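Sensor protein (Shewanella sp. W3-18-1, PDB 3MYF) probably relays phosphoryl groups through a histidine-phosphotransfer (Hpt) domain that forms part of a hybrid sensor histidine kinase. Local coordinates at residues A[7-10]-A[11-14]; A[68-71]-A[72-75]; A[77-80]-A[81-85]; A[85-88]-A[89-92]. All blocks are in the same frame, centred on the assembly; numbering follows the deposited sequence.

Contact 1 of 4, residues A[7-10]-A[11-14]; sequences NWDL and CLTQ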
loop_
_atom_site.group_PDB
_atom_site.type_symbol
_atom_site.label_atom_id
_atom_site.label_comp_id
_atom_site.label_asym_id
_atom_site.label_seq_id
_atom_site.Cartn_x
_atom_site.Cartn_y
_atom_site.Cartn_z
ATOM N N ASN A 7 15.343 8.840 -0.129
ATOM C CA ASN A 7 15.968 9.571 -1.219
ATOM C C ASN A 7 14.941 9.828 -2.313
ATOM O O ASN A 7 14.703 8.973 -3.175
ATOM C CB ASN A 7 17.184 8.787 -1.744
ATOM C CG ASN A 7 17.926 9.514 -2.863
ATOM O OD1 ASN A 7 17.365 10.364 -3.556
ATOM N ND2 ASN A 7 19.194 9.159 -3.051
ATOM N N TRP A 8 14.332 11.014 -2.265
ATOM C CA TRP A 8 13.277 11.415 -3.205
ATOM C C TRP A 8 13.680 11.230 -4.670
ATOM O O TRP A 8 12.894 10.741 -5.483
ATOM C CB TRP A 8 12.846 12.865 -2.922
ATOM C CG TRP A 8 12.007 13.513 -3.990
ATOM C CD1 TRP A 8 12.358 14.590 -4.768
ATOM C CD2 TRP A 8 10.681 13.145 -4.397
ATOM N NE1 TRP A 8 11.339 14.904 -5.628
ATOM C CE2 TRP A 8 10.298 14.037 -5.425
ATOM C CE3 TRP A 8 9.781 12.149 -3.996
ATOM C CZ2 TRP A 8 9.050 13.962 -6.059
ATOM C CZ3 TRP A 8 8.541 12.075 -4.625
ATOM C CH2 TRP A 8 8.187 12.981 -5.645
ATOM N N ASP A 9 14.916 11.604 -4.992
ATOM C CA ASP A 9 15.430 11.505 -6.356
ATOM C C ASP A 9 15.547 10.062 -6.831
ATOM O O ASP A 9 15.267 9.760 -7.998
ATOM C CB ASP A 9 16.763 12.253 -6.488
ATOM C CG ASP A 9 16.565 13.749 -6.676
ATOM O OD1 ASP A 9 15.611 14.140 -7.380
ATOM O OD2 ASP A 9 17.364 14.533 -6.123
ATOM N N LEU A 10 15.952 9.178 -5.922
ATOM C CA LEU A 10 15.931 7.743 -6.182
ATOM C C LEU A 10 14.502 7.237 -6.356
ATOM O O LEU A 10 14.238 6.411 -7.222
ATOM C CB LEU A 10 16.619 6.972 -5.058
ATOM C CG LEU A 10 16.639 5.441 -5.128
ATOM C CD1 LEU A 10 17.416 4.931 -6.343
ATOM C CD2 LEU A 10 17.229 4.871 -3.846
ATOM N N CYS A 11 13.593 7.720 -5.515
ATOM C CA CYS A 11 12.177 7.351 -5.624
ATOM C C CYS A 11 11.647 7.801 -6.982
ATOM O O CYS A 11 10.948 7.042 -7.654
ATOM C CB CYS A 11 11.359 7.928 -4.463
ATOM S SG CYS A 11 9.586 7.536 -4.502
ATOM N N LEU A 12 12.018 9.016 -7.397
ATOM C CA LEU A 12 11.693 9.501 -8.746
ATOM C C LEU A 12 12.243 8.575 -9.826
ATOM O O LEU A 12 11.503 8.180 -10.720
ATOM C CB LEU A 12 12.196 10.930 -8.970
ATOM C CG LEU A 12 11.218 12.082 -8.736
ATOM C CD1 LEU A 12 11.938 13.409 -8.908
ATOM C CD2 LEU A 12 10.038 11.999 -9.694
ATOM N N THR A 13 13.530 8.230 -9.737
ATOM C CA THR A 13 14.144 7.271 -10.667
ATOM C C THR A 13 13.340 5.974 -10.706
ATOM O O THR A 13 12.842 5.581 -11.766
ATOM C CB THR A 13 15.647 6.977 -10.345
ATOM O OG1 THR A 13 16.428 8.159 -10.562
ATOM C CG2 THR A 13 16.191 5.863 -11.248
ATOM N N GLN A 14 13.184 5.343 -9.539
ATOM C CA GLN A 14 12.414 4.107 -9.413
ATOM C C GLN A 14 11.037 4.215 -10.067
ATOM O O GLN A 14 10.535 3.235 -10.618
ATOM C CB GLN A 14 12.310 3.679 -7.938
ATOM C CG GLN A 14 13.643 3.132 -7.401
ATOM C CD GLN A 14 13.745 3.103 -5.881
ATOM O OE1 GLN A 14 12.858 3.579 -5.167
ATOM N NE2 GLN A 14 14.843 2.537 -5.378
#

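Contact 2 of 4, residues A[68-71]-A[72-75]; sequences VPTT and QRLC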
loop_
_atom_site.group_PDB
_atom_site.type_symbol
_atom_site.label_atom_id
_atom_site.label_comp_id
_atom_site.label_asym_id
_atom_site.label_seq_id
_atom_site.Cartn_x
_atom_site.Cartn_y
_atom_site.Cartn_z
ATOM N N VAL A 68 14.195 3.931 -0.397
ATOM C CA VAL A 68 14.515 3.737 1.008
ATOM C C VAL A 68 15.676 2.742 1.138
ATOM O O VAL A 68 15.470 1.547 1.445
ATOM C CB VAL A 68 13.261 3.315 1.848
ATOM C CG1 VAL A 68 12.359 4.526 2.121
ATOM C CG2 VAL A 68 12.474 2.222 1.141
ATOM N N PRO A 69 16.912 3.226 0.904
ATOM C CA PRO A 69 18.024 2.286 0.748
ATOM C C PRO A 69 18.297 1.389 1.962
ATOM O O PRO A 69 18.561 0.206 1.784
ATOM C CB PRO A 69 19.232 3.198 0.459
ATOM C CG PRO A 69 18.603 4.444 -0.136
ATOM C CD PRO A 69 17.332 4.619 0.649
ATOM N N THR A 70 18.244 1.950 3.171
ATOM C CA THR A 70 18.549 1.182 4.385
ATOM C C THR A 70 17.476 0.135 4.642
ATOM O O THR A 70 17.804 -1.032 4.932
ATOM C CB THR A 70 18.793 2.100 5.611
ATOM O OG1 THR A 70 19.938 2.920 5.354
ATOM C CG2 THR A 70 19.053 1.286 6.889
ATOM N N THR A 71 16.212 0.538 4.484
ATOM C CA THR A 71 15.078 -0.386 4.562
ATOM C C THR A 71 15.257 -1.537 3.584
ATOM O O THR A 71 15.077 -2.710 3.957
ATOM C CB THR A 71 13.747 0.340 4.288
ATOM O OG1 THR A 71 13.531 1.363 5.274
ATOM C CG2 THR A 71 12.583 -0.607 4.318
ATOM N N GLN A 72 15.596 -1.206 2.338
ATOM C CA GLN A 72 15.745 -2.203 1.295
ATOM C C GLN A 72 16.799 -3.242 1.668
ATOM O O GLN A 72 16.552 -4.442 1.538
ATOM C CB GLN A 72 16.089 -1.564 -0.056
ATOM C CG GLN A 72 16.157 -2.577 -1.202
ATOM C CD GLN A 72 16.729 -1.997 -2.487
ATOM O OE1 GLN A 72 17.741 -1.290 -2.475
ATOM N NE2 GLN A 72 16.097 -2.317 -3.608
ATOM N N ARG A 73 17.951 -2.764 2.144
ATOM C CA ARG A 73 19.062 -3.624 2.515
ATOM C C ARG A 73 18.680 -4.527 3.680
ATOM O O ARG A 73 18.906 -5.748 3.647
ATOM C CB ARG A 73 20.278 -2.787 2.901
ATOM C CG ARG A 73 21.411 -3.605 3.525
ATOM C CD ARG A 73 22.627 -2.765 3.742
ATOM N NE ARG A 73 22.454 -1.781 4.803
ATOM C CZ ARG A 73 22.534 -2.053 6.102
ATOM N NH1 ARG A 73 22.386 -1.081 6.988
ATOM N NH2 ARG A 73 22.746 -3.295 6.516
ATOM N N LEU A 74 18.116 -3.914 4.717
ATOM C CA LEU A 74 17.741 -4.665 5.926
ATOM C C LEU A 74 16.706 -5.731 5.593
ATOM O O LEU A 74 16.832 -6.883 6.057
ATOM C CB LEU A 74 17.262 -3.713 7.034
ATOM C CG LEU A 74 18.392 -2.849 7.670
ATOM C CD1 LEU A 74 17.815 -1.860 8.654
ATOM C CD2 LEU A 74 19.493 -3.671 8.376
ATOM N N CYS A 75 15.714 -5.377 4.769
ATOM C CA CYS A 75 14.698 -6.358 4.337
ATOM C C CYS A 75 15.329 -7.489 3.530
ATOM O O CYS A 75 14.959 -8.642 3.703
ATOM C CB CYS A 75 13.552 -5.710 3.554
ATOM S SG CYS A 75 12.437 -4.748 4.579
HETATM O O HOH W 1 19.692 -1.167 -0.469
#

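Contact 3 of 4, residues A[77-80]-A[81-85]; sequences EIES and ALKRQ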
loop_
_atom_site.group_PDB
_atom_site.type_symbol
_atom_site.label_atom_id
_atom_site.label_comp_id
_atom_site.label_asym_id
_atom_site.label_seq_id
_atom_site.Cartn_x
_atom_site.Cartn_y
_atom_site.Cartn_z
ATOM N N GLU A 77 18.529 -8.683 3.764
ATOM C CA GLU A 77 19.301 -9.544 4.689
ATOM C C GLU A 77 18.357 -10.430 5.513
ATOM O O GLU A 77 18.584 -11.646 5.660
ATOM C CB GLU A 77 20.113 -8.695 5.668
ATOM C CG GLU A 77 21.220 -7.815 5.100
ATOM C CD GLU A 77 21.685 -6.781 6.122
ATOM O OE1 GLU A 77 22.613 -6.014 5.807
ATOM O OE2 GLU A 77 21.104 -6.722 7.244
ATOM N N ILE A 78 17.299 -9.810 6.036
ATOM C CA ILE A 78 16.345 -10.499 6.905
ATOM C C ILE A 78 15.571 -11.553 6.109
ATOM O O ILE A 78 15.541 -12.728 6.507
ATOM C CB ILE A 78 15.389 -9.515 7.649
ATOM C CG1 ILE A 78 16.184 -8.645 8.641
ATOM C CG2 ILE A 78 14.309 -10.293 8.410
ATOM C CD1 ILE A 78 15.467 -7.377 9.143
ATOM N N GLU A 79 14.970 -11.146 4.988
ATOM C CA GLU A 79 14.248 -12.088 4.129
ATOM C C GLU A 79 15.102 -13.268 3.690
ATOM O O GLU A 79 14.668 -14.404 3.843
ATOM C CB GLU A 79 13.618 -11.416 2.899
ATOM C CG GLU A 79 12.792 -12.381 2.044
ATOM C CD GLU A 79 11.890 -11.709 1.033
ATOM O OE1 GLU A 79 11.922 -10.463 0.904
ATOM O OE2 GLU A 79 11.120 -12.440 0.378
ATOM N N SER A 80 16.290 -13.011 3.135
ATOM C CA SER A 80 17.196 -14.084 2.708
ATOM C C SER A 80 17.481 -15.032 3.867
ATOM O O SER A 80 17.369 -16.241 3.737
ATOM C CB SER A 80 18.522 -13.521 2.159
ATOM O OG SER A 80 18.297 -12.649 1.072
ATOM N N ALA A 81 17.847 -14.469 5.019
ATOM C CA ALA A 81 18.114 -15.298 6.216
ATOM C C ALA A 81 16.909 -16.157 6.651
ATOM O O ALA A 81 17.051 -17.353 6.908
ATOM C CB ALA A 81 18.626 -14.433 7.379
ATOM N N LEU A 82 15.721 -15.568 6.702
ATOM C CA LEU A 82 14.504 -16.322 7.054
ATOM C C LEU A 82 14.234 -17.439 6.056
ATOM O O LEU A 82 13.770 -18.516 6.434
ATOM C CB LEU A 82 13.288 -15.398 7.151
ATOM C CG LEU A 82 13.252 -14.456 8.354
ATOM C CD1 LEU A 82 12.148 -13.409 8.146
ATOM C CD2 LEU A 82 13.047 -15.249 9.662
ATOM N N LYS A 83 14.529 -17.178 4.780
ATOM C CA LYS A 83 14.314 -18.173 3.730
ATOM C C LYS A 83 15.293 -19.337 3.885
ATOM O O LYS A 83 15.008 -20.435 3.412
ATOM C CB LYS A 83 14.418 -17.564 2.322
ATOM C CG LYS A 83 13.239 -16.657 1.932
ATOM C CD LYS A 83 13.094 -16.451 0.407
ATOM C CE LYS A 83 14.296 -15.730 -0.220
ATOM N NZ LYS A 83 13.991 -15.162 -1.573
ATOM N N ARG A 84 16.426 -19.084 4.556
ATOM C CA ARG A 84 17.392 -20.136 4.932
ATOM C C ARG A 84 17.066 -20.794 6.283
ATOM O O ARG A 84 17.806 -21.654 6.757
ATOM C CB ARG A 84 18.824 -19.567 4.984
ATOM C CG ARG A 84 19.287 -18.890 3.702
ATOM C CD ARG A 84 20.791 -18.543 3.720
ATOM N NE ARG A 84 21.180 -17.580 4.763
ATOM C CZ ARG A 84 21.256 -16.257 4.597
ATOM N NH1 ARG A 84 21.635 -15.484 5.609
ATOM N NH2 ARG A 84 20.953 -15.700 3.433
ATOM N N GLN A 85 15.964 -20.374 6.897
ATOM C CA GLN A 85 15.518 -20.907 8.190
ATOM C C GLN A 85 16.391 -20.531 9.379
ATOM O O GLN A 85 16.454 -21.264 10.378
ATOM C CB GLN A 85 15.259 -22.424 8.145
ATOM C CG GLN A 85 14.024 -22.819 7.340
ATOM C CD GLN A 85 12.706 -22.248 7.895
ATOM O OE1 GLN A 85 11.654 -22.377 7.263
ATOM N NE2 GLN A 85 12.760 -21.622 9.069
#

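Contact 4 of 4, residues A[85-88]-A[89-92]; sequences QTPV and EDLE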
loop_
_atom_site.group_PDB
_atom_site.type_symbol
_atom_site.label_atom_id
_atom_site.label_comp_id
_atom_site.label_asym_id
_atom_site.label_seq_id
_atom_site.Cartn_x
_atom_site.Cartn_y
_atom_site.Cartn_z
ATOM N N GLN A 85 15.964 -20.374 6.897
ATOM C CA GLN A 85 15.518 -20.907 8.190
ATOM C C GLN A 85 16.391 -20.531 9.379
ATOM O O GLN A 85 16.454 -21.264 10.378
ATOM C CB GLN A 85 15.259 -22.424 8.145
ATOM C CG GLN A 85 14.024 -22.819 7.340
ATOM C CD GLN A 85 12.706 -22.248 7.895
ATOM O OE1 GLN A 85 11.654 -22.377 7.263
ATOM N NE2 GLN A 85 12.760 -21.622 9.069
ATOM N N THR A 86 17.043 -19.372 9.309
ATOM C CA THR A 86 17.601 -18.846 10.546
ATOM C C THR A 86 16.435 -18.361 11.379
ATOM O O THR A 86 15.554 -17.657 10.865
ATOM C CB THR A 86 18.819 -17.857 10.411
ATOM O OG1 THR A 86 18.576 -16.657 11.147
ATOM C CG2 THR A 86 19.177 -17.553 8.991
ATOM N N PRO A 87 16.394 -18.779 12.658
ATOM C CA PRO A 87 15.268 -18.416 13.498
ATOM C C PRO A 87 15.254 -16.913 13.756
ATOM O O PRO A 87 16.319 -16.281 13.743
ATOM C CB PRO A 87 15.531 -19.202 14.794
ATOM C CG PRO A 87 17.005 -19.349 14.855
ATOM C CD PRO A 87 17.444 -19.498 13.407
ATOM N N VAL A 88 14.058 -16.366 13.978
ATOM C CA VAL A 88 13.835 -14.934 14.225
ATOM C C VAL A 88 14.760 -14.404 15.315
ATOM O O VAL A 88 15.320 -13.304 15.184
ATOM C CB VAL A 88 12.345 -14.677 14.575
ATOM C CG1 VAL A 88 12.090 -13.268 15.210
ATOM C CG2 VAL A 88 11.493 -14.877 13.345
ATOM N N GLU A 89 14.924 -15.215 16.369
ATOM C CA GLU A 89 15.777 -14.901 17.509
ATOM C C GLU A 89 17.186 -14.483 17.095
ATOM O O GLU A 89 17.761 -13.543 17.660
ATOM C CB GLU A 89 15.864 -16.125 18.437
ATOM C CG GLU A 89 16.691 -15.928 19.682
ATOM C CD GLU A 89 16.657 -17.142 20.569
ATOM O OE1 GLU A 89 17.150 -18.217 20.131
ATOM O OE2 GLU A 89 16.137 -17.007 21.701
ATOM N N ASP A 90 17.741 -15.190 16.121
ATOM C CA ASP A 90 19.105 -14.924 15.693
ATOM C C ASP A 90 19.194 -13.665 14.827
ATOM O O ASP A 90 20.294 -13.157 14.567
ATOM C CB ASP A 90 19.681 -16.129 14.962
ATOM C CG ASP A 90 19.940 -17.317 15.894
ATOM O OD1 ASP A 90 19.692 -17.240 17.131
ATOM O OD2 ASP A 90 20.392 -18.340 15.370
ATOM N N LEU A 91 18.041 -13.158 14.400
ATOM C CA LEU A 91 17.997 -11.962 13.563
ATOM C C LEU A 91 17.590 -10.734 14.353
ATOM O O LEU A 91 17.373 -9.670 13.768
ATOM C CB LEU A 91 17.070 -12.163 12.355
ATOM C CG LEU A 91 17.530 -13.165 11.302
ATOM C CD1 LEU A 91 16.375 -13.603 10.415
ATOM C CD2 LEU A 91 18.666 -12.606 10.475
ATOM N N GLU A 92 17.512 -10.872 15.679
ATOM C CA GLU A 92 17.080 -9.765 16.540
ATOM C C GLU A 92 17.847 -8.459 16.265
ATOM O O GLU A 92 17.219 -7.417 16.170
ATOM C CB GLU A 92 17.120 -10.129 18.036
ATOM C CG GLU A 92 16.545 -9.024 18.933
ATOM C CD GLU A 92 16.820 -9.230 20.424
ATOM O OE1 GLU A 92 16.163 -8.553 21.253
ATOM O OE2 GLU A 92 17.693 -10.063 20.771
#

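Contact 1 of 4, residues A[7-10]-A[11-14]
Leu12 lies over one face of the Trp8 indole, its CG 3.8 Å above the ring plane and displaced toward the rim of the six-membered ring, a CH-pi contact. CD1 of the same leucine reaches further along the ring system to NE1 of Trp8, 3.7 Å away. With CG anti to the backbone N and beside the carbonyl carbon (chi1 167°), the indole is carried forward to Leu12 in the next turn; a broad ring and a compact apolar branch suit each other here. A second flat group, the Gln14 amide, brings NE2 up against Leu10 CG at 3.4 Å while OE1 accepts from the backbone N of Gly67. A leucine here would probably leave the Gly67 N-H without the carbonyl oxygen it now donates to. Asn7 is the N-cap: its short side chain turns OD1 back to accept from Leu10 N at 3.0 Å, the donor standing well above the carbonyl plane. The helix proper starts with Cys11 N on Asn7 O, and Asp9 O takes two donors from opposite faces of its plane, Thr13 N at 2.9 Å and Thr13 OG1 at 3.2 Å, a common way for a helical threonine to satisfy its hydroxyl. This short N-terminal helix 8-14 rests on the long helices of the bundle: Trp8 touches Leu23 of helix 19-46 and Val112 and Leu116 of helix 92-116, while the buried Cys11 packs on Ala22 and Leu26 of helix 19-46.

Contact 2 of 4, residues A[68-71]-A[72-75]
Thr70 lays its methyl CG2 beside the Leu74 side chain, 3.8 Å from CD1, the two pointing the same way one turn apart. They belong to the opening turns of helix 69-83, one of the four helices of the Hpt bundle. The torsion of Thr70 (chi1 -63°) divides its branches: CG2, anti to the backbone N, runs along the helix to Leu74, while OG1 bonds to the backbone O of His4. Arg73 lies alongside too, but is modelled in two conformers, so its tip is less certain; in one, NH1 is 4.1 Å from Thr70 CG2 and NH2 makes a salt bridge with Glu77.

Val68 holds the N-cap position, where its backbone rather than its side chain does the work: Val68 O accepts from Gln72 N at 2.9 Å. Pro69 follows in the first turn, a place that suits proline because no N-H is needed there. Thr71 is buried, facing Ser63 of helix 49-63 and Val105 of helix 92-116, and its carbonyl O receives Cys75 N at 2.9 Å. The small thiol of Cys75 packs close to that turn, SG lying 4.2 Å from Thr71 CG2, and its side chain also meets Leu59. On the more exposed side, Gln72 is long enough to share a water with the first turn: the water donates to Pro69 O at 2.9 Å and to Gln72 OE1 at 2.8 Å.

Contact 3 of 4, residues A[77-80]-A[81-85]
Regular i to i+4 bonds run from Ala81 N to Glu77 O through Lys83 N to Glu79 O, the Arg84 N bond to Ser80 O is more bent (136°), and Gln85, with positive phi, ends the helix in a Schellman motif. Within that motif Gln85 N returns to Leu82 O at 2.9 Å. Arg84 folds back over the last turn through a bend at chi3 (-63°): its guanidinium lays a face on the backbone, with Ala81 CA 3.5 Å above the plane over its centre, while NH2 comes 3.5 Å from Ser80 CB. The small Ser80 and Ala81 suit this place by letting a flat group lie close to the helix. On the inner side, Ile78 CG2 and Leu82 CD1 meet at 3.8 Å, two side chains running in the same direction into the bundle.

Glu79 reaches across to helix 49-63, where OE1 bonds to ND1 of His60 and the side chain touches His57, probably the phospho-accepting histidine by the sequence pattern of Hpt domains. Leu82 packs on Met52 of that helix, and Ile78 faces Ile95 and Leu98 of helix 92-116.

Contact 4 of 4, residues A[85-88]-A[89-92]
Pro87 O draws two donors: Asp90 N at 3.0 Å, and Thr86 OG1 in a weak bond at 3.5 Å. The amide of Asp90 stands 51° out of the carbonyl plane, and Leu91 N approaches Val88 O at 2.8 Å in a similarly tilted way. These i to i+3 bonds make a short 3-10 turn that leads straight into helix 92-116. Proline suits the approach to this turn, since its ring fixes phi and it has no N-H to satisfy.

The pyrrolidine ring also meets the aspartate, with Pro87 CG 3.6 Å from Asp90 OD2, the two side chains crossing at a slant on the outer side of the turn. Asp90 is exposed, so its carboxylate can face water while its CB lies near Thr86. Leu91 turns inward instead. Its CG sits 3.6 Å from Thr86 OG1 and its CD1 3.8 Å from the same oxygen, the leucine crossing the threonine at about a right angle. Cut back to an alanine, Leu91 would probably lose its hold on Thr86 and leave Ala81 and Leu82 with less apolar cover.

The turn closes over the end of helix 69-83, with Leu91 on Ala81 and both Leu91 and Val88 on Leu82. Helix 49-63 holds the other side: Gln49 NE2 donates to Thr86 O, and Val88 packs on Met52.

How the contacts relate
Contacts 2 and 3 follow each other along helix 69-83, their centres 14 Å apart, and contact 4 continues from contact 3 through the shared Gln85, with only 8 Å between centres. There Ala81 O lies 3.1 Å from Thr86 N, a probable hydrogen bond that would complete the Schellman ending. Contact 1 touches contact 2 at the start of helix 69-83, where Leu10 CD2 packs on Pro69 CG at 4.0 Å, but lies on the opposite side of the chain's centre from contact 4, about 32 Å away between centres. Contact 3 reaches the probable phosphotransfer site, where Glu79 meets His57 and His60; contact 1 belongs to the far end.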